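Local coordinates for putative acid phosphatase WZB (Escherichia coli, PDB 2WMY), which probably catalyses the hydrolysis of phosphotyrosine in proteins, releasing phosphate, as a low molecular weight protein tyrosine phosphatase, at residues N18-P23 against E128-V133; E118-Y123 against Y134-Q139. The protein carries 1 engineered substitution. All blocks are in the same frame, centred on the assembly; numbering follows the deposited sequence.

Contacts 1 and 2 are neighbours, with centres about 6 Å apart. Both use helix 127-147. Residues 128-133 serve contact 1, and 134-139 follow directly and serve contact 2. The partners differ. Contact 1 brings in the phosphate-binding loop and the start of helix 21-32. Contact 2 brings in the loop after strand 107-109, which carries D121. Along the chain the order is 18-23, 118-123, 128-133, 134-139, so the two contacts cross. They also touch directly, with a probable hydrogen bond from R21 NH1 to I119 O. One helix thus backs two loops that carry predicted catalytic residues, R21 and D121.

Contact 1: N18-P23 against E128-V133. With SO4 (sulfate ion), chain I.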
ATOM      1  N   ASN A  18      -5.282   5.007   4.013  1.00 11.73           N
ATOM      2  CA  ASN A  18      -4.452   4.113   4.833  1.00 14.70           C
ATOM      3  C   ASN A  18      -5.330   3.212   5.705  1.00 14.26           C
ATOM      4  O   ASN A  18      -4.970   2.872   6.829  1.00 18.57           O
ATOM      5  CB  ASN A  18      -3.429   4.901   5.672  1.00 15.48           C
ATOM      6  CG  ASN A  18      -2.441   4.000   6.429  1.00 16.69           C
ATOM      7  OD1 ASN A  18      -2.128   4.260   7.584  1.00 22.74           O
ATOM      8  ND2 ASN A  18      -1.955   2.952   5.784  1.00 13.90           N
ATOM      9  N   ILE A  19      -6.494   2.827   5.183  1.00 15.89           N
ATOM     10  CA  ILE A  19      -7.390   1.917   5.907  1.00 10.42           C
ATOM     11  C   ILE A  19      -7.876   0.739   5.050  1.00 15.26           C
ATOM     12  O   ILE A  19      -8.397  -0.234   5.581  1.00 21.00           O
ATOM     13  CB  ILE A  19      -8.606   2.653   6.508  1.00 16.39           C
ATOM     14  CG1 ILE A  19      -9.491   3.230   5.406  1.00 20.66           C
ATOM     15  CG2 ILE A  19      -8.160   3.750   7.460  1.00 20.47           C
ATOM     16  CD1 ILE A  19     -10.739   3.910   5.944  1.00 29.03           C
ATOM     17  N   CYS A  20      -7.694   0.817   3.732  1.00 12.96           N
ATOM     18  CA  CYS A  20      -8.029  -0.309   2.858  1.00 15.18           C
ATOM     19  C   CYS A  20      -6.819  -0.914   2.134  1.00 18.46           C
ATOM     20  O   CYS A  20      -6.346  -1.979   2.510  1.00 21.23           O
ATOM     21  CB  CYS A  20      -9.091   0.092   1.835  1.00 20.93           C
ATOM     22  SG  CYS A  20     -10.651   0.648   2.544  1.00 19.28           S
ATOM     23  N   ARG A  21      -6.317  -0.222   1.109  1.00 18.57           N
ATOM     24  CA  ARG A  21      -5.281  -0.780   0.228  1.00 18.97           C
ATOM     25  C   ARG A  21      -3.892  -0.925   0.842  1.00 15.03           C
ATOM     26  O   ARG A  21      -3.331  -2.019   0.830  1.00 14.55           O
ATOM     27  CB  ARG A  21      -5.185   0.008  -1.085  1.00 11.19           C
ATOM     28  CG  ARG A  21      -6.418  -0.148  -1.965  1.00 15.75           C
ATOM     29  CD  ARG A  21      -6.464   0.910  -3.046  1.00 14.56           C
ATOM     30  NE  ARG A  21      -6.765   2.226  -2.494  1.00 17.65           N
ATOM     31  CZ  ARG A  21      -6.869   3.324  -3.229  1.00 15.28           C
ATOM     32  NH1 ARG A  21      -6.702   3.243  -4.537  1.00 17.36           N
ATOM     33  NH2 ARG A  21      -7.160   4.494  -2.663  1.00 13.17           N
ATOM     34  N   SER A  22      -3.312   0.164   1.345  1.00 12.57           N
ATOM     35  CA  SER A  22      -1.940   0.052   1.854  1.00 11.58           C
ATOM     36  C   SER A  22      -1.791  -0.920   3.038  1.00 11.63           C
ATOM     37  O   SER A  22      -0.818  -1.678   3.100  1.00 16.99           O
ATOM     38  CB  SER A  22      -1.261   1.418   2.096  1.00 17.44           C
ATOM     39  OG  SER A  22      -1.947   2.243   3.021  1.00 19.02           O
ATOM     40  N   PRO A  23      -2.768  -0.951   3.955  1.00 16.49           N
ATOM     41  CA  PRO A  23      -2.581  -1.916   5.047  1.00 14.02           C
ATOM     42  C   PRO A  23      -2.506  -3.341   4.506  1.00 14.93           C
ATOM     43  O   PRO A  23      -1.794  -4.184   5.043  1.00 15.81           O
ATOM     44  CB  PRO A  23      -3.841  -1.749   5.904  1.00 10.89           C
ATOM     45  CG  PRO A  23      -4.489  -0.493   5.446  1.00 21.20           C
ATOM     46  CD  PRO A  23      -4.064  -0.257   4.033  1.00 23.50           C
ATOM     47  N   GLU A 128     -17.329  -7.806  -3.276  1.00 19.31           N
ATOM     48  CA  GLU A 128     -16.708  -8.355  -4.473  1.00 18.32           C
ATOM     49  C   GLU A 128     -15.678  -7.388  -5.053  1.00 23.16           C
ATOM     50  O   GLU A 128     -14.722  -7.817  -5.681  1.00 22.58           O
ATOM     51  CB  GLU A 128     -17.729  -8.798  -5.534  1.00 26.48           C
ATOM     52  CG  GLU A 128     -18.419  -7.679  -6.290  1.00 41.14           C
ATOM     53  CD  GLU A 128     -19.779  -7.341  -5.706  1.00 50.63           C
ATOM     54  OE1 GLU A 128     -20.079  -7.804  -4.581  1.00 51.83           O
ATOM     55  OE2 GLU A 128     -20.549  -6.618  -6.375  1.00 50.89           O
ATOM     56  N   ALA A 129     -15.875  -6.090  -4.841  1.00 23.04           N
ATOM     57  CA  ALA A 129     -14.867  -5.100  -5.220  1.00 22.11           C
ATOM     58  C   ALA A 129     -13.627  -5.275  -4.352  1.00 23.61           C
ATOM     59  O   ALA A 129     -12.498  -5.103  -4.817  1.00 24.64           O
ATOM     60  CB  ALA A 129     -15.379  -3.661  -5.061  1.00 23.23           C
ATOM     61  N   PHE A 130     -13.848  -5.628  -3.088  1.00 21.95           N
ATOM     62  CA  PHE A 130     -12.752  -5.915  -2.173  1.00 17.51           C
ATOM     63  C   PHE A 130     -12.031  -7.223  -2.526  1.00 22.53           C
ATOM     64  O   PHE A 130     -10.815  -7.299  -2.439  1.00 24.31           O
ATOM     65  CB  PHE A 130     -13.246  -5.923  -0.725  1.00 17.07           C
ATOM     66  CG  PHE A 130     -13.285  -4.559  -0.104  1.00 19.26           C
ATOM     67  CD1 PHE A 130     -12.215  -4.090   0.638  1.00 19.41           C
ATOM     68  CD2 PHE A 130     -14.384  -3.734  -0.281  1.00 17.94           C
ATOM     69  CE1 PHE A 130     -12.247  -2.826   1.199  1.00 16.69           C
ATOM     70  CE2 PHE A 130     -14.422  -2.475   0.272  1.00 12.69           C
ATOM     71  CZ  PHE A 130     -13.354  -2.014   1.011  1.00 20.28           C
ATOM     72  N   ASP A 131     -12.781  -8.246  -2.928  1.00 26.09           N
ATOM     73  CA  ASP A 131     -12.172  -9.477  -3.423  1.00 28.16           C
ATOM     74  C   ASP A 131     -11.249  -9.148  -4.586  1.00 26.16           C
ATOM     75  O   ASP A 131     -10.126  -9.644  -4.676  1.00 24.28           O
ATOM     76  CB  ASP A 131     -13.251 -10.444  -3.908  1.00 26.01           C
ATOM     77  CG  ASP A 131     -14.047 -11.043  -2.772  1.00 33.53           C
ATOM     78  OD1 ASP A 131     -13.428 -11.414  -1.755  1.00 36.35           O
ATOM     79  OD2 ASP A 131     -15.289 -11.147  -2.898  1.00 30.54           O
ATOM     80  N   SER A 132     -11.748  -8.292  -5.473  1.00 18.09           N
ATOM     81  CA  SER A 132     -11.039  -7.919  -6.679  1.00 18.31           C
ATOM     82  C   SER A 132      -9.774  -7.124  -6.344  1.00 26.05           C
ATOM     83  O   SER A 132      -8.687  -7.461  -6.796  1.00 21.87           O
ATOM     84  CB  SER A 132     -11.975  -7.134  -7.605  1.00 27.99           C
ATOM     85  OG  SER A 132     -11.270  -6.571  -8.692  1.00 44.04           O
ATOM     86  N   VAL A 133      -9.909  -6.089  -5.524  1.00 29.83           N
ATOM     87  CA  VAL A 133      -8.744  -5.321  -5.094  1.00 23.34           C
ATOM     88  C   VAL A 133      -7.719  -6.181  -4.343  1.00 21.58           C
ATOM     89  O   VAL A 133      -6.514  -6.040  -4.556  1.00 19.42           O
ATOM     90  CB  VAL A 133      -9.146  -4.093  -4.254  1.00 28.08           C
ATOM     91  CG1 VAL A 133      -7.908  -3.384  -3.713  1.00 23.27           C
ATOM     92  CG2 VAL A 133      -9.974  -3.139  -5.099  1.00 30.47           C
TER
HETATM   93  S   SO4 I1148      -8.030   3.432   1.056  1.00 28.39           S
HETATM   94  O1  SO4 I1148      -7.523   3.332   2.431  1.00 27.14           O
HETATM   95  O2  SO4 I1148      -9.488   3.587   1.096  1.00 26.20           O
HETATM   96  O3  SO4 I1148      -7.452   4.575   0.333  1.00 22.85           O
HETATM   97  O4  SO4 I1148      -7.650   2.209   0.340  1.00 22.95           O
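C20 SG lies anti to its own carbonyl carbon (chi1 -60°), on a side chain that points toward the helix bearing F130. The C20 sulfur lies 4.1 Å from F130 CE1 and as near to F130 CZ, so it faces the edge between these two atoms. It is near the ring plane and not over a face. This is an edge-on Cys sulfur-aromatic contact. One helical turn further on from F130, V133 CG1 lies 4.0 Å from R21 CG, and the two side chains cross at a slant. Only the aliphatic part of R21 is used here.

The polar end of R21 serves the bound sulfate. The chain bends at chi3 (-71°), and the guanidinium then faces the anion with its edge, with the sulfate sulfur in its plane. R21 NE gives a hydrogen bond of 3.0 Å to sulfate O4, and R21 NH2 gives one of 3.0 Å to sulfate O3. R21 N binds the same O4 at 2.9 Å. I19 N and C20 N share sulfate O1, the latter at 2.8 Å. T16 N and G17 N are also hydrogen-bonded to the sulfate. R21 NH1 is turned to E89, with which it forms a salt bridge. In the loop itself, N18 ND2 donates to S22 OG at 2.9 Å, nearly in the N18 amide plane. N18 OD1 accepts from T72 N.

This is the CX5R phosphate-binding loop of the protein tyrosine phosphatases. C15 and R21 are its predicted catalytic residues. Sulfate, probably from the crystallisation liquor, occupies the place expected for the phosphate of a substrate. The chemistry is divided: polar groups grip the anion, while the C20 sulfur and the R21 methylene pack on the F130 ring and a V133 methyl of helix 127-147.

Contact 2: E118-Y123 against Y134-Q139; sequences EIPDPY and YQLLEQ
I119, in a segment without regular structure, reaches two consecutive leucines of the helix. I119 CG2, anti to the backbone N, packs on L137 CD2 at 3.9 Å. The CG1 branch brushes L137 as well, then folds back at chi2 (-72°) and sets I119 CD1 4.1 Å from L136 CB. The I119 and L136 side chains run antiparallel to one another. P120 follows with its ring: P120 CD lies 3.8 Å from L136 CD1, and the side chains cross at about a right angle. Cut back to an alanine, I119 would probably leave a gap beside L136 and L137 and let the loop shift, weakening the hold of its backbone O on R21.

D121, the predicted proton donor, follows P120. D121 OD1 accepts from Y123 N at 2.9 Å, closing an Asx turn. The donor comes from the anti side, 35° out of the carboxylate plane. D121 OD2 makes a long, weak ion pair with R21 NH2. Between the two segments the contact is wholly apolar. Methyl and ring packing therefore seats the loop on helix 127-147, while I119 O and, weakly, D121 OD2 face R21.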
ATOM      1  N   GLU A 118      -2.900   0.363 -12.088  1.00 33.05           N
ATOM      2  CA  GLU A 118      -3.551   1.080 -11.005  1.00 29.81           C
ATOM      3  C   GLU A 118      -4.382   0.155 -10.114  1.00 26.81           C
ATOM      4  O   GLU A 118      -5.134  -0.692 -10.604  1.00 23.75           O
ATOM      5  CB  GLU A 118      -4.405   2.219 -11.565  1.00 33.64           C
ATOM      6  CG  GLU A 118      -5.096   3.048 -10.511  1.00 40.61           C
ATOM      7  CD  GLU A 118      -5.349   4.465 -10.970  1.00 43.06           C
ATOM      8  OE1 GLU A 118      -6.529   4.864 -11.032  1.00 45.18           O
ATOM      9  OE2 GLU A 118      -4.367   5.175 -11.269  1.00 41.65           O
ATOM     10  N   ILE A 119      -4.227   0.306  -8.802  1.00 17.08           N
ATOM     11  CA  ILE A 119      -5.085  -0.400  -7.855  1.00 20.14           C
ATOM     12  C   ILE A 119      -6.266   0.507  -7.499  1.00 24.57           C
ATOM     13  O   ILE A 119      -6.090   1.498  -6.796  1.00 22.25           O
ATOM     14  CB  ILE A 119      -4.323  -0.763  -6.566  1.00 19.73           C
ATOM     15  CG1 ILE A 119      -2.935  -1.328  -6.896  1.00 21.73           C
ATOM     16  CG2 ILE A 119      -5.141  -1.723  -5.707  1.00 20.63           C
ATOM     17  CD1 ILE A 119      -2.949  -2.720  -7.499  1.00 24.19           C
ATOM     18  N   PRO A 120      -7.476   0.167  -7.981  1.00 22.63           N
ATOM     19  CA  PRO A 120      -8.644   1.034  -7.793  1.00 25.11           C
ATOM     20  C   PRO A 120      -9.005   1.151  -6.320  1.00 20.08           C
ATOM     21  O   PRO A 120      -8.589   0.312  -5.524  1.00 21.07           O
ATOM     22  CB  PRO A 120      -9.764   0.299  -8.553  1.00 27.16           C
ATOM     23  CG  PRO A 120      -9.064  -0.702  -9.416  1.00 31.21           C
ATOM     24  CD  PRO A 120      -7.826  -1.079  -8.675  1.00 23.43           C
ATOM     25  N   ASP A 121      -9.769   2.185  -5.982  1.00 14.17           N
ATOM     26  CA  ASP A 121     -10.187   2.469  -4.610  1.00 18.10           C
ATOM     27  C   ASP A 121     -11.450   1.672  -4.278  1.00 18.06           C
ATOM     28  O   ASP A 121     -12.474   1.862  -4.926  1.00 21.06           O
ATOM     29  CB  ASP A 121     -10.481   3.965  -4.498  1.00 22.89           C
ATOM     30  CG  ASP A 121     -10.843   4.402  -3.085  1.00 21.15           C
ATOM     31  OD1 ASP A 121     -11.019   3.540  -2.205  1.00 20.55           O
ATOM     32  OD2 ASP A 121     -10.960   5.625  -2.868  1.00 20.43           O
ATOM     33  N   PRO A 122     -11.374   0.778  -3.275  1.00 12.42           N
ATOM     34  CA  PRO A 122     -12.486  -0.084  -2.875  1.00 22.59           C
ATOM     35  C   PRO A 122     -13.328   0.530  -1.764  1.00 28.46           C
ATOM     36  O   PRO A 122     -14.382  -0.017  -1.445  1.00 24.73           O
ATOM     37  CB  PRO A 122     -11.781  -1.325  -2.301  1.00 14.98           C
ATOM     38  CG  PRO A 122     -10.391  -0.878  -1.946  1.00 12.96           C
ATOM     39  CD  PRO A 122     -10.191   0.539  -2.432  1.00 19.46           C
ATOM     40  N   TYR A 123     -12.863   1.625  -1.172  1.00 27.36           N
ATOM     41  CA  TYR A 123     -13.507   2.179   0.020  1.00 19.64           C
ATOM     42  C   TYR A 123     -14.990   2.389  -0.235  1.00 20.28           C
ATOM     43  O   TYR A 123     -15.368   2.985  -1.247  1.00 19.36           O
ATOM     44  CB  TYR A 123     -12.836   3.492   0.438  1.00 20.51           C
ATOM     45  CG  TYR A 123     -13.283   4.033   1.789  1.00 21.68           C
ATOM     46  CD1 TYR A 123     -13.400   3.198   2.896  1.00 21.76           C
ATOM     47  CD2 TYR A 123     -13.559   5.388   1.959  1.00 23.31           C
ATOM     48  CE1 TYR A 123     -13.800   3.703   4.141  1.00 23.09           C
ATOM     49  CE2 TYR A 123     -13.953   5.904   3.190  1.00 14.00           C
ATOM     50  CZ  TYR A 123     -14.075   5.054   4.273  1.00 20.58           C
ATOM     51  OH  TYR A 123     -14.464   5.566   5.484  1.00 15.37           O
ATOM     52  N   TYR A 134      -8.193  -7.079  -3.481  1.00 21.34           N
ATOM     53  CA  TYR A 134      -7.288  -7.990  -2.786  1.00 22.49           C
ATOM     54  C   TYR A 134      -6.433  -8.804  -3.758  1.00 24.14           C
ATOM     55  O   TYR A 134      -5.211  -8.916  -3.591  1.00 21.45           O
ATOM     56  CB  TYR A 134      -8.040  -8.955  -1.863  1.00 23.66           C
ATOM     57  CG  TYR A 134      -7.086  -9.808  -1.053  1.00 22.99           C
ATOM     58  CD1 TYR A 134      -6.611  -9.369   0.176  1.00 21.03           C
ATOM     59  CD2 TYR A 134      -6.618 -11.022  -1.540  1.00 18.48           C
ATOM     60  CE1 TYR A 134      -5.724 -10.135   0.924  1.00 21.61           C
ATOM     61  CE2 TYR A 134      -5.733 -11.792  -0.805  1.00 21.92           C
ATOM     62  CZ  TYR A 134      -5.288 -11.340   0.430  1.00 26.77           C
ATOM     63  OH  TYR A 134      -4.404 -12.091   1.173  1.00 27.95           O
ATOM     64  N   GLN A 135      -7.083  -9.391  -4.759  1.00 22.88           N
ATOM     65  CA  GLN A 135      -6.363 -10.201  -5.733  1.00 23.50           C
ATOM     66  C   GLN A 135      -5.308  -9.377  -6.470  1.00 11.93           C
ATOM     67  O   GLN A 135      -4.189  -9.829  -6.670  1.00 21.41           O
ATOM     68  CB  GLN A 135      -7.315 -10.861  -6.732  1.00 24.77           C
ATOM     69  CG  GLN A 135      -6.569 -11.654  -7.805  1.00 33.46           C
ATOM     70  CD  GLN A 135      -7.486 -12.243  -8.857  1.00 35.02           C
ATOM     71  OE1 GLN A 135      -8.479 -12.897  -8.538  1.00 42.51           O
ATOM     72  NE2 GLN A 135      -7.157 -12.013 -10.120  1.00 26.01           N
ATOM     73  N   LEU A 136      -5.670  -8.164  -6.867  1.00 18.96           N
ATOM     74  CA  LEU A 136      -4.728  -7.283  -7.541  1.00 19.08           C
ATOM     75  C   LEU A 136      -3.526  -6.959  -6.655  1.00 24.98           C
ATOM     76  O   LEU A 136      -2.390  -6.979  -7.114  1.00 20.25           O
ATOM     77  CB  LEU A 136      -5.420  -5.999  -7.978  1.00 17.37           C
ATOM     78  CG  LEU A 136      -6.374  -6.078  -9.169  1.00 26.97           C
ATOM     79  CD1 LEU A 136      -7.105  -4.751  -9.319  1.00 29.02           C
ATOM     80  CD2 LEU A 136      -5.638  -6.454 -10.470  1.00 18.26           C
ATOM     81  N   LEU A 137      -3.783  -6.649  -5.387  1.00 29.99           N
ATOM     82  CA  LEU A 137      -2.706  -6.352  -4.447  1.00 23.23           C
ATOM     83  C   LEU A 137      -1.809  -7.565  -4.253  1.00 21.54           C
ATOM     84  O   LEU A 137      -0.590  -7.446  -4.110  1.00 20.82           O
ATOM     85  CB  LEU A 137      -3.276  -5.891  -3.102  1.00 24.30           C
ATOM     86  CG  LEU A 137      -3.715  -4.423  -3.052  1.00 27.35           C
ATOM     87  CD1 LEU A 137      -4.306  -4.081  -1.701  1.00 33.42           C
ATOM     88  CD2 LEU A 137      -2.545  -3.500  -3.357  1.00 22.88           C
ATOM     89  N   GLU A 138      -2.423  -8.742  -4.259  1.00 23.14           N
ATOM     90  CA  GLU A 138      -1.691  -9.971  -4.015  1.00 28.08           C
ATOM     91  C   GLU A 138      -0.781 -10.286  -5.190  1.00 25.02           C
ATOM     92  O   GLU A 138       0.388 -10.618  -5.004  1.00 21.19           O
ATOM     93  CB  GLU A 138      -2.655 -11.134  -3.742  1.00 34.20           C
ATOM     94  CG  GLU A 138      -1.961 -12.467  -3.534  1.00 38.68           C
ATOM     95  CD  GLU A 138      -2.870 -13.510  -2.912  1.00 46.25           C
ATOM     96  OE1 GLU A 138      -4.028 -13.653  -3.365  1.00 41.58           O
ATOM     97  OE2 GLU A 138      -2.419 -14.191  -1.969  1.00 47.14           O
ATOM     98  N   GLN A 139      -1.329 -10.180  -6.398  1.00 20.67           N
ATOM     99  CA  GLN A 139      -0.568 -10.428  -7.618  1.00 19.01           C
ATOM    100  C   GLN A 139       0.552  -9.391  -7.777  1.00 23.75           C
ATOM    101  O   GLN A 139       1.674  -9.729  -8.132  1.00 20.59           O
ATOM    102  CB  GLN A 139      -1.497 -10.415  -8.843  1.00 18.40           C
ATOM    103  CG  GLN A 139      -0.805 -10.677 -10.164  1.00 25.96           C
ATOM    104  CD  GLN A 139      -1.773 -10.742 -11.337  1.00 30.93           C
ATOM    105  OE1 GLN A 139      -2.571  -9.831 -11.553  1.00 25.83           O
ATOM    106  NE2 GLN A 139      -1.695 -11.823 -12.103  1.00 29.54           N
TER